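Local coordinates for protein pilus tip adhesin Cpa (Streptococcus pyogenes, PDB 4C0Z) that binds covalently to targets on the host cell surface through reactive thioester bonds and so mediates adhesion of the streptococcal pilus from its tip, at residues I[22-27]-I[38-43]; I[104-109]-I[132-137]. One frame throughout, in Å; residues are numbered along the deposited sequence.

In the fold
Both contacts are buried and belong to the N-terminal thioester domain, but they build different parts of it. Contact 1 joins strands 19-23 and 41-44, neighbours in an antiparallel barrel; contact 2 joins helices 98-108 and 123-138. Their centres lie 18 Å apart and their nearest atoms about 6 Å apart, without touching. Helix 123-138 links them: its Leu124 and Gln131 meet side chains of contact 1, while residues 132-137 form half of contact 2. Spermidine lies near both contacts, about 7 Å from the side chain of Leu41 and about 9 Å from that of Ile134. It touches Trp135, and its pocket also contains Cys55 and Gln204, the thioester cross-link pair.

Contact 1: I[22-27]-I[38-43]; sequences YDSYSK and YHNLKV
Asp23 grips residues 39 and 40 with both carboxylate oxygens. OD1 receives Asn40 N at 2.8 Å in an almost straight bond (179° at the hydrogen), while OD2 accepts from His39 ND1 at 2.8 Å, the donor lying above the carboxylate plane. The Asp23 side chain swings its CG away from the backbone N (chi1 -170°), which carries the acid to both donors. Beside it, Ser24 N and Ser24 OG both donate to Asn40 O, OG at 2.7 Å. Farther along, the CB of Tyr38 sits over the centre of the Tyr25 ring, 3.7 Å from its centroid, and the Tyr38 ring turns its edge to the same ring in a T-shaped pair with planes 82° apart. In the second shell, Tyr25 N also donates to Asp23 OD1, closing an Asx turn; it and Asn40 N reach this oxygen from opposite faces of its plane. Tyr25 OH is bonded to Ser33 N and Tyr38 OH to Asn125; Phe62, a spermidine-pocket residue, stacks on His39. The paired bonds Tyr22 N to Lys42 O (3.0 Å) and Lys42 N to Tyr22 O (2.9 Å) identify an antiparallel strand pair of the thioester-domain barrel.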
ATOM      1  N   TYR I  22      -2.240  -9.319  13.824  1.00 30.55           N
ATOM      2  CA  TYR I  22      -0.978  -9.818  13.272  1.00 28.77           C
ATOM      3  C   TYR I  22      -1.154 -10.550  11.965  1.00 31.06           C
ATOM      4  O   TYR I  22      -2.257 -10.957  11.608  1.00 32.59           O
ATOM      5  CB  TYR I  22      -0.341 -10.812  14.302  1.00 29.88           C
ATOM      6  CG  TYR I  22      -1.298 -11.883  14.801  1.00 32.26           C
ATOM      7  CD1 TYR I  22      -2.278 -11.584  15.749  1.00 36.14           C
ATOM      8  CD2 TYR I  22      -1.272 -13.173  14.277  1.00 32.63           C
ATOM      9  CE1 TYR I  22      -3.182 -12.547  16.185  1.00 38.93           C
ATOM     10  CE2 TYR I  22      -2.182 -14.147  14.705  1.00 35.08           C
ATOM     11  CZ  TYR I  22      -3.123 -13.829  15.674  1.00 43.24           C
ATOM     12  OH  TYR I  22      -4.030 -14.742  16.149  1.00 46.86           O
ATOM     13  N   ASP I  23      -0.043 -10.790  11.286  1.00 25.86           N
ATOM     14  CA  ASP I  23      -0.046 -11.598  10.094  1.00 25.10           C
ATOM     15  C   ASP I  23       0.394 -13.046  10.549  1.00 29.59           C
ATOM     16  O   ASP I  23       1.507 -13.221  11.048  1.00 30.85           O
ATOM     17  CB  ASP I  23       0.927 -10.999   9.046  1.00 24.69           C
ATOM     18  CG  ASP I  23       0.825 -11.625   7.661  1.00 29.73           C
ATOM     19  OD1 ASP I  23      -0.024 -12.530   7.469  1.00 31.20           O
ATOM     20  OD2 ASP I  23       1.508 -11.143   6.747  1.00 35.76           O
ATOM     21  N   SER I  24      -0.486 -14.045  10.384  1.00 27.27           N
ATOM     22  CA  SER I  24      -0.192 -15.436  10.731  1.00 31.14           C
ATOM     23  C   SER I  24       0.578 -16.171   9.605  1.00 36.47           C
ATOM     24  O   SER I  24       1.040 -17.301   9.824  1.00 35.73           O
ATOM     25  CB  SER I  24      -1.457 -16.194  11.123  1.00 36.99           C
ATOM     26  OG  SER I  24      -2.271 -16.463   9.993  1.00 46.74           O
ATOM     27  N   TYR I  25       0.739 -15.535   8.408  1.00 32.40           N
ATOM     28  CA  TYR I  25       1.542 -16.134   7.346  1.00 32.71           C
ATOM     29  C   TYR I  25       2.979 -15.790   7.740  1.00 35.01           C
ATOM     30  O   TYR I  25       3.525 -14.757   7.359  1.00 32.17           O
ATOM     31  CB  TYR I  25       1.182 -15.578   5.947  1.00 33.34           C
ATOM     32  CG  TYR I  25       1.943 -16.297   4.852  1.00 33.46           C
ATOM     33  CD1 TYR I  25       1.677 -17.631   4.550  1.00 37.20           C
ATOM     34  CD2 TYR I  25       2.969 -15.664   4.159  1.00 31.57           C
ATOM     35  CE1 TYR I  25       2.386 -18.300   3.556  1.00 38.32           C
ATOM     36  CE2 TYR I  25       3.685 -16.325   3.164  1.00 33.42           C
ATOM     37  CZ  TYR I  25       3.377 -17.638   2.854  1.00 40.79           C
ATOM     38  OH  TYR I  25       4.093 -18.300   1.890  1.00 41.77           O
ATOM     39  N   SER I  26       3.551 -16.662   8.573  1.00 34.07           N
ATOM     40  CA  SER I  26       4.825 -16.507   9.253  1.00 33.46           C
ATOM     41  C   SER I  26       5.419 -17.919   9.527  1.00 38.14           C
ATOM     42  O   SER I  26       4.738 -18.908   9.296  1.00 37.22           O
ATOM     43  CB  SER I  26       4.542 -15.800  10.574  1.00 37.10           C
ATOM     44  OG  SER I  26       5.719 -15.503  11.293  1.00 49.80           O
ATOM     45  N   LYS I  27       6.670 -18.009  10.026  1.00 38.22           N
ATOM     46  CA  LYS I  27       7.319 -19.295  10.349  1.00 41.14           C
ATOM     47  C   LYS I  27       6.380 -20.172  11.182  1.00 48.01           C
ATOM     48  O   LYS I  27       5.808 -19.711  12.173  1.00 47.61           O
ATOM     49  CB  LYS I  27       8.649 -19.092  11.110  1.00 45.12           C
ATOM     50  CG  LYS I  27       9.847 -18.798  10.213  1.00 63.41           C
ATOM     51  CD  LYS I  27      11.120 -18.667  11.039  1.00 71.62           C
ATOM     52  CE  LYS I  27      12.332 -18.387  10.192  1.00 76.75           C
ATOM     53  NZ  LYS I  27      12.899 -19.637   9.646  1.00 87.83           N
ATOM     54  N   TYR I  38       2.066 -13.599   0.263  1.00 31.46           N
ATOM     55  CA  TYR I  38       0.810 -13.998   0.880  1.00 31.51           C
ATOM     56  C   TYR I  38       0.676 -13.322   2.256  1.00 33.12           C
ATOM     57  O   TYR I  38       1.668 -12.893   2.845  1.00 26.77           O
ATOM     58  CB  TYR I  38       0.752 -15.524   1.067  1.00 34.11           C
ATOM     59  CG  TYR I  38       0.496 -16.342  -0.178  1.00 37.89           C
ATOM     60  CD1 TYR I  38      -0.583 -16.057  -1.015  1.00 41.37           C
ATOM     61  CD2 TYR I  38       1.244 -17.489  -0.448  1.00 38.35           C
ATOM     62  CE1 TYR I  38      -0.866 -16.852  -2.127  1.00 44.83           C
ATOM     63  CE2 TYR I  38       0.972 -18.288  -1.559  1.00 39.63           C
ATOM     64  CZ  TYR I  38      -0.088 -17.971  -2.394  1.00 46.53           C
ATOM     65  OH  TYR I  38      -0.342 -18.764  -3.503  1.00 45.41           O
ATOM     66  N   HIS I  39      -0.569 -13.232   2.749  1.00 33.04           N
ATOM     67  CA  HIS I  39      -0.908 -12.728   4.076  1.00 32.66           C
ATOM     68  C   HIS I  39      -2.039 -13.548   4.597  1.00 36.86           C
ATOM     69  O   HIS I  39      -2.836 -14.078   3.815  1.00 36.15           O
ATOM     70  CB  HIS I  39      -1.310 -11.227   4.053  1.00 32.30           C
ATOM     71  CG  HIS I  39      -0.223 -10.351   3.532  1.00 34.08           C
ATOM     72  ND1 HIS I  39       0.831  -9.960   4.335  1.00 34.13           N
ATOM     73  CD2 HIS I  39      -0.005  -9.906   2.271  1.00 35.65           C
ATOM     74  CE1 HIS I  39       1.650  -9.286   3.548  1.00 33.27           C
ATOM     75  NE2 HIS I  39       1.175  -9.209   2.303  1.00 34.32           N
ATOM     76  N   ASN I  40      -2.121 -13.648   5.926  1.00 33.30           N
ATOM     77  CA  ASN I  40      -3.214 -14.307   6.600  1.00 34.92           C
ATOM     78  C   ASN I  40      -3.387 -13.577   7.914  1.00 37.95           C
ATOM     79  O   ASN I  40      -2.900 -14.005   8.953  1.00 37.11           O
ATOM     80  CB  ASN I  40      -3.004 -15.824   6.762  1.00 32.69           C
ATOM     81  CG  ASN I  40      -4.269 -16.549   7.147  1.00 54.55           C
ATOM     82  OD1 ASN I  40      -5.252 -15.961   7.639  1.00 47.69           O
ATOM     83  ND2 ASN I  40      -4.276 -17.859   6.939  1.00 48.35           N
ATOM     84  N   LEU I  41      -4.035 -12.430   7.835  1.00 35.07           N
ATOM     85  CA  LEU I  41      -4.247 -11.541   8.966  1.00 33.28           C
ATOM     86  C   LEU I  41      -5.284 -12.050   9.911  1.00 39.95           C
ATOM     87  O   LEU I  41      -6.325 -12.580   9.498  1.00 40.18           O
ATOM     88  CB  LEU I  41      -4.546 -10.101   8.516  1.00 31.62           C
ATOM     89  CG  LEU I  41      -3.629  -9.516   7.435  1.00 33.23           C
ATOM     90  CD1 LEU I  41      -4.150  -8.193   6.921  1.00 33.48           C
ATOM     91  CD2 LEU I  41      -2.197  -9.404   7.910  1.00 31.92           C
ATOM     92  N   LYS I  42      -4.972 -11.923  11.194  1.00 37.47           N
ATOM     93  CA  LYS I  42      -5.837 -12.379  12.278  1.00 39.74           C
ATOM     94  C   LYS I  42      -5.902 -11.360  13.396  1.00 43.83           C
ATOM     95  O   LYS I  42      -4.980 -10.566  13.562  1.00 43.62           O
ATOM     96  CB  LYS I  42      -5.306 -13.711  12.850  1.00 41.14           C
ATOM     97  CG  LYS I  42      -6.064 -14.950  12.400  1.00 48.43           C
ATOM     98  CD  LYS I  42      -5.752 -15.421  11.003  1.00 49.82           C
ATOM     99  CE  LYS I  42      -5.905 -16.912  10.846  1.00 49.48           C
ATOM    100  NZ  LYS I  42      -6.960 -17.255   9.863  1.00 46.19           N
ATOM    101  N   VAL I  43      -6.987 -11.404  14.161  1.00 42.00           N
ATOM    102  CA  VAL I  43      -7.188 -10.644  15.395  1.00 41.38           C
ATOM    103  C   VAL I  43      -7.632 -11.633  16.457  1.00 44.82           C
ATOM    104  O   VAL I  43      -8.411 -12.546  16.159  1.00 45.42           O
ATOM    105  CB  VAL I  43      -8.125  -9.396  15.343  1.00 44.10           C
ATOM    106  CG1 VAL I  43      -7.568  -8.310  14.448  1.00 40.33           C
ATOM    107  CG2 VAL I  43      -9.560  -9.759  14.946  1.00 46.33           C
TER

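Contact 2: I[104-109]-I[132-137]; sequences RILYNG and NAIWYY
The ring of Tyr137 is met obliquely by Ile105 CD1, which comes within 3.5 Å of Tyr137 CD2, while Tyr136 CD2 lies over one face of the same ring, offset toward the rim. Tyr137 and Ile105 belong to an antiparallel helix pair: the axes of 104-108 and 132-137 run at 176° and come within 10.2 Å, a separation bridged by apolar side chains. Ile105 is the hub. Its CG1 branch, anti to the carbonyl carbon, carries CD1 to Tyr137 and the backbone of Ala133, whereas CG2 lies 3.8 Å from Ala133 CB. Leu207 of strand 205-211 touches both Leu106 and Ile134, placing this apolar seam against the barrel, and Leu171 and Leu174 of helix 161-174 pack on Ala133. The same turn of helix 123-138 bears Trp135, which touches the bound spermidine, so the packing against helix 98-108 involves the immediate neighbours of a pocket residue. The Leu106 and Ile134 side chains cross at about a right angle. Ile134 bends at chi2 (-66°), and its CD1 thereby stands 3.8 Å from both Ile105 CG2 and Leu106 CD2.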
ATOM      1  N   ARG I 104     -20.798  -8.008   2.315  1.00 62.04           N
ATOM      2  CA  ARG I 104     -21.078  -8.958   1.230  1.00 64.51           C
ATOM      3  C   ARG I 104     -19.816  -9.702   0.783  1.00 66.36           C
ATOM      4  O   ARG I 104     -19.880 -10.906   0.530  1.00 67.36           O
ATOM      5  CB  ARG I 104     -21.740  -8.277   0.028  1.00 66.37           C
ATOM      6  CG  ARG I 104     -23.242  -8.343   0.070  1.00 80.77           C
ATOM      7  CD  ARG I 104     -23.895  -7.878  -1.220  1.00 96.64           C
ATOM      8  NE  ARG I 104     -23.716  -6.442  -1.444  1.00102.62           N
ATOM      9  CZ  ARG I 104     -24.534  -5.498  -0.984  1.00118.77           C
ATOM     10  NH1 ARG I 104     -25.593  -5.823  -0.255  1.00112.28           N
ATOM     11  NH2 ARG I 104     -24.292  -4.222  -1.245  1.00102.91           N
ATOM     12  N   ILE I 105     -18.669  -8.992   0.718  1.00 59.98           N
ATOM     13  CA  ILE I 105     -17.382  -9.567   0.333  1.00 57.90           C
ATOM     14  C   ILE I 105     -16.936 -10.572   1.381  1.00 63.76           C
ATOM     15  O   ILE I 105     -16.515 -11.664   1.014  1.00 65.26           O
ATOM     16  CB  ILE I 105     -16.298  -8.485   0.064  1.00 56.60           C
ATOM     17  CG1 ILE I 105     -16.618  -7.702  -1.223  1.00 57.50           C
ATOM     18  CG2 ILE I 105     -14.882  -9.099  -0.005  1.00 54.77           C
ATOM     19  CD1 ILE I 105     -15.852  -6.408  -1.338  1.00 60.27           C
ATOM     20  N   LEU I 106     -17.024 -10.209   2.669  1.00 58.45           N
ATOM     21  CA  LEU I 106     -16.608 -11.089   3.750  1.00 56.99           C
ATOM     22  C   LEU I 106     -17.477 -12.341   3.830  1.00 65.12           C
ATOM     23  O   LEU I 106     -16.942 -13.433   4.004  1.00 65.39           O
ATOM     24  CB  LEU I 106     -16.540 -10.327   5.089  1.00 55.18           C
ATOM     25  CG  LEU I 106     -15.509  -9.186   5.171  1.00 55.69           C
ATOM     26  CD1 LEU I 106     -15.498  -8.535   6.537  1.00 54.56           C
ATOM     27  CD2 LEU I 106     -14.111  -9.674   4.860  1.00 54.37           C
ATOM     28  N   TYR I 107     -18.796 -12.188   3.608  1.00 65.00           N
ATOM     29  CA  TYR I 107     -19.791 -13.264   3.598  1.00 68.25           C
ATOM     30  C   TYR I 107     -19.554 -14.256   2.458  1.00 70.32           C
ATOM     31  O   TYR I 107     -19.765 -15.452   2.637  1.00 71.51           O
ATOM     32  CB  TYR I 107     -21.199 -12.657   3.496  1.00 73.33           C
ATOM     33  CG  TYR I 107     -22.340 -13.629   3.704  1.00 80.27           C
ATOM     34  CD1 TYR I 107     -22.615 -14.152   4.964  1.00 83.18           C
ATOM     35  CD2 TYR I 107     -23.205 -13.952   2.661  1.00 84.95           C
ATOM     36  CE1 TYR I 107     -23.663 -15.046   5.163  1.00 88.79           C
ATOM     37  CE2 TYR I 107     -24.278 -14.818   2.854  1.00 90.74           C
ATOM     38  CZ  TYR I 107     -24.508 -15.358   4.110  1.00 97.25           C
ATOM     39  OH  TYR I 107     -25.576 -16.187   4.319  1.00 98.50           O
ATOM     40  N   ASN I 108     -19.095 -13.760   1.305  1.00 64.96           N
ATOM     41  CA  ASN I 108     -18.838 -14.553   0.103  1.00 66.44           C
ATOM     42  C   ASN I 108     -17.390 -14.982  -0.117  1.00 68.15           C
ATOM     43  O   ASN I 108     -17.135 -15.851  -0.962  1.00 68.02           O
ATOM     44  CB  ASN I 108     -19.339 -13.808  -1.127  1.00 69.00           C
ATOM     45  CG  ASN I 108     -20.818 -13.924  -1.290  1.00 90.39           C
ATOM     46  OD1 ASN I 108     -21.320 -14.909  -1.839  1.00 86.83           O
ATOM     47  ND2 ASN I 108     -21.544 -12.952  -0.753  1.00 81.52           N
ATOM     48  N   GLY I 109     -16.463 -14.360   0.610  1.00 62.13           N
ATOM     49  CA  GLY I 109     -15.035 -14.616   0.487  1.00 57.89           C
ATOM     50  C   GLY I 109     -14.492 -15.632   1.458  1.00 62.30           C
ATOM     51  O   GLY I 109     -15.252 -16.389   2.060  1.00 65.00           O
ATOM     52  N   ASN I 132      -8.081  -8.185  -2.022  1.00 35.50           N
ATOM     53  CA  ASN I 132      -8.133  -7.318  -3.195  1.00 36.95           C
ATOM     54  C   ASN I 132      -9.516  -6.729  -3.416  1.00 44.31           C
ATOM     55  O   ASN I 132      -9.612  -5.557  -3.750  1.00 45.04           O
ATOM     56  CB  ASN I 132      -7.587  -8.022  -4.430  1.00 40.03           C
ATOM     57  CG  ASN I 132      -6.092  -7.813  -4.533  1.00 59.65           C
ATOM     58  OD1 ASN I 132      -5.646  -6.907  -5.214  1.00 53.87           O
ATOM     59  ND2 ASN I 132      -5.285  -8.542  -3.758  1.00 51.48           N
ATOM     60  N   ALA I 133     -10.582  -7.504  -3.144  1.00 43.60           N
ATOM     61  CA  ALA I 133     -11.962  -7.025  -3.227  1.00 44.92           C
ATOM     62  C   ALA I 133     -12.232  -5.998  -2.095  1.00 45.11           C
ATOM     63  O   ALA I 133     -12.854  -4.963  -2.340  1.00 43.23           O
ATOM     64  CB  ALA I 133     -12.931  -8.193  -3.147  1.00 48.67           C
ATOM     65  N   ILE I 134     -11.707  -6.255  -0.887  1.00 41.33           N
ATOM     66  CA  ILE I 134     -11.796  -5.327   0.252  1.00 40.73           C
ATOM     67  C   ILE I 134     -11.117  -3.971  -0.080  1.00 41.89           C
ATOM     68  O   ILE I 134     -11.749  -2.918   0.081  1.00 42.43           O
ATOM     69  CB  ILE I 134     -11.227  -5.972   1.560  1.00 41.98           C
ATOM     70  CG1 ILE I 134     -12.172  -7.119   2.102  1.00 44.41           C
ATOM     71  CG2 ILE I 134     -10.918  -4.916   2.642  1.00 39.11           C
ATOM     72  CD1 ILE I 134     -13.573  -6.683   2.591  1.00 54.09           C
ATOM     73  N   TRP I 135      -9.867  -4.012  -0.585  1.00 36.18           N
ATOM     74  CA  TRP I 135      -9.091  -2.819  -0.963  1.00 34.90           C
ATOM     75  C   TRP I 135      -9.783  -1.984  -2.018  1.00 37.63           C
ATOM     76  O   TRP I 135      -9.646  -0.763  -1.991  1.00 36.32           O
ATOM     77  CB  TRP I 135      -7.684  -3.181  -1.449  1.00 32.42           C
ATOM     78  CG  TRP I 135      -6.738  -3.583  -0.367  1.00 32.19           C
ATOM     79  CD1 TRP I 135      -6.707  -3.118   0.912  1.00 33.96           C
ATOM     80  CD2 TRP I 135      -5.587  -4.423  -0.516  1.00 31.25           C
ATOM     81  NE1 TRP I 135      -5.651  -3.666   1.584  1.00 31.76           N
ATOM     82  CE2 TRP I 135      -4.946  -4.475   0.735  1.00 32.40           C
ATOM     83  CE3 TRP I 135      -5.053  -5.163  -1.581  1.00 33.04           C
ATOM     84  CZ2 TRP I 135      -3.805  -5.236   0.956  1.00 31.17           C
ATOM     85  CZ3 TRP I 135      -3.932  -5.926  -1.359  1.00 33.50           C
ATOM     86  CH2 TRP I 135      -3.301  -5.940  -0.113  1.00 32.75           C
ATOM     87  N   TYR I 136     -10.526  -2.637  -2.943  1.00 34.51           N
ATOM     88  CA  TYR I 136     -11.291  -1.958  -3.976  1.00 36.30           C
ATOM     89  C   TYR I 136     -12.270  -0.959  -3.308  1.00 43.26           C
ATOM     90  O   TYR I 136     -12.429   0.159  -3.788  1.00 41.96           O
ATOM     91  CB  TYR I 136     -12.056  -2.997  -4.838  1.00 39.72           C
ATOM     92  CG  TYR I 136     -12.947  -2.391  -5.897  1.00 43.40           C
ATOM     93  CD1 TYR I 136     -12.423  -1.941  -7.104  1.00 45.80           C
ATOM     94  CD2 TYR I 136     -14.317  -2.282  -5.701  1.00 46.57           C
ATOM     95  CE1 TYR I 136     -13.243  -1.388  -8.087  1.00 50.76           C
ATOM     96  CE2 TYR I 136     -15.148  -1.726  -6.675  1.00 49.92           C
ATOM     97  CZ  TYR I 136     -14.606  -1.276  -7.863  1.00 57.19           C
ATOM     98  OH  TYR I 136     -15.410  -0.713  -8.818  1.00 61.45           O
ATOM     99  N   TYR I 137     -12.889  -1.357  -2.182  1.00 42.26           N
ATOM    100  CA  TYR I 137     -13.843  -0.498  -1.477  1.00 43.54           C
ATOM    101  C   TYR I 137     -13.205   0.398  -0.426  1.00 46.10           C
ATOM    102  O   TYR I 137     -13.546   1.575  -0.359  1.00 47.43           O
ATOM    103  CB  TYR I 137     -14.991  -1.322  -0.873  1.00 46.61           C
ATOM    104  CG  TYR I 137     -15.958  -1.813  -1.928  1.00 51.77           C
ATOM    105  CD1 TYR I 137     -16.904  -0.957  -2.491  1.00 55.48           C
ATOM    106  CD2 TYR I 137     -15.888  -3.116  -2.414  1.00 53.95           C
ATOM    107  CE1 TYR I 137     -17.762  -1.392  -3.500  1.00 58.28           C
ATOM    108  CE2 TYR I 137     -16.761  -3.572  -3.403  1.00 57.99           C
ATOM    109  CZ  TYR I 137     -17.695  -2.707  -3.944  1.00 64.83           C
ATOM    110  OH  TYR I 137     -18.525  -3.169  -4.931  1.00 68.78           O
TER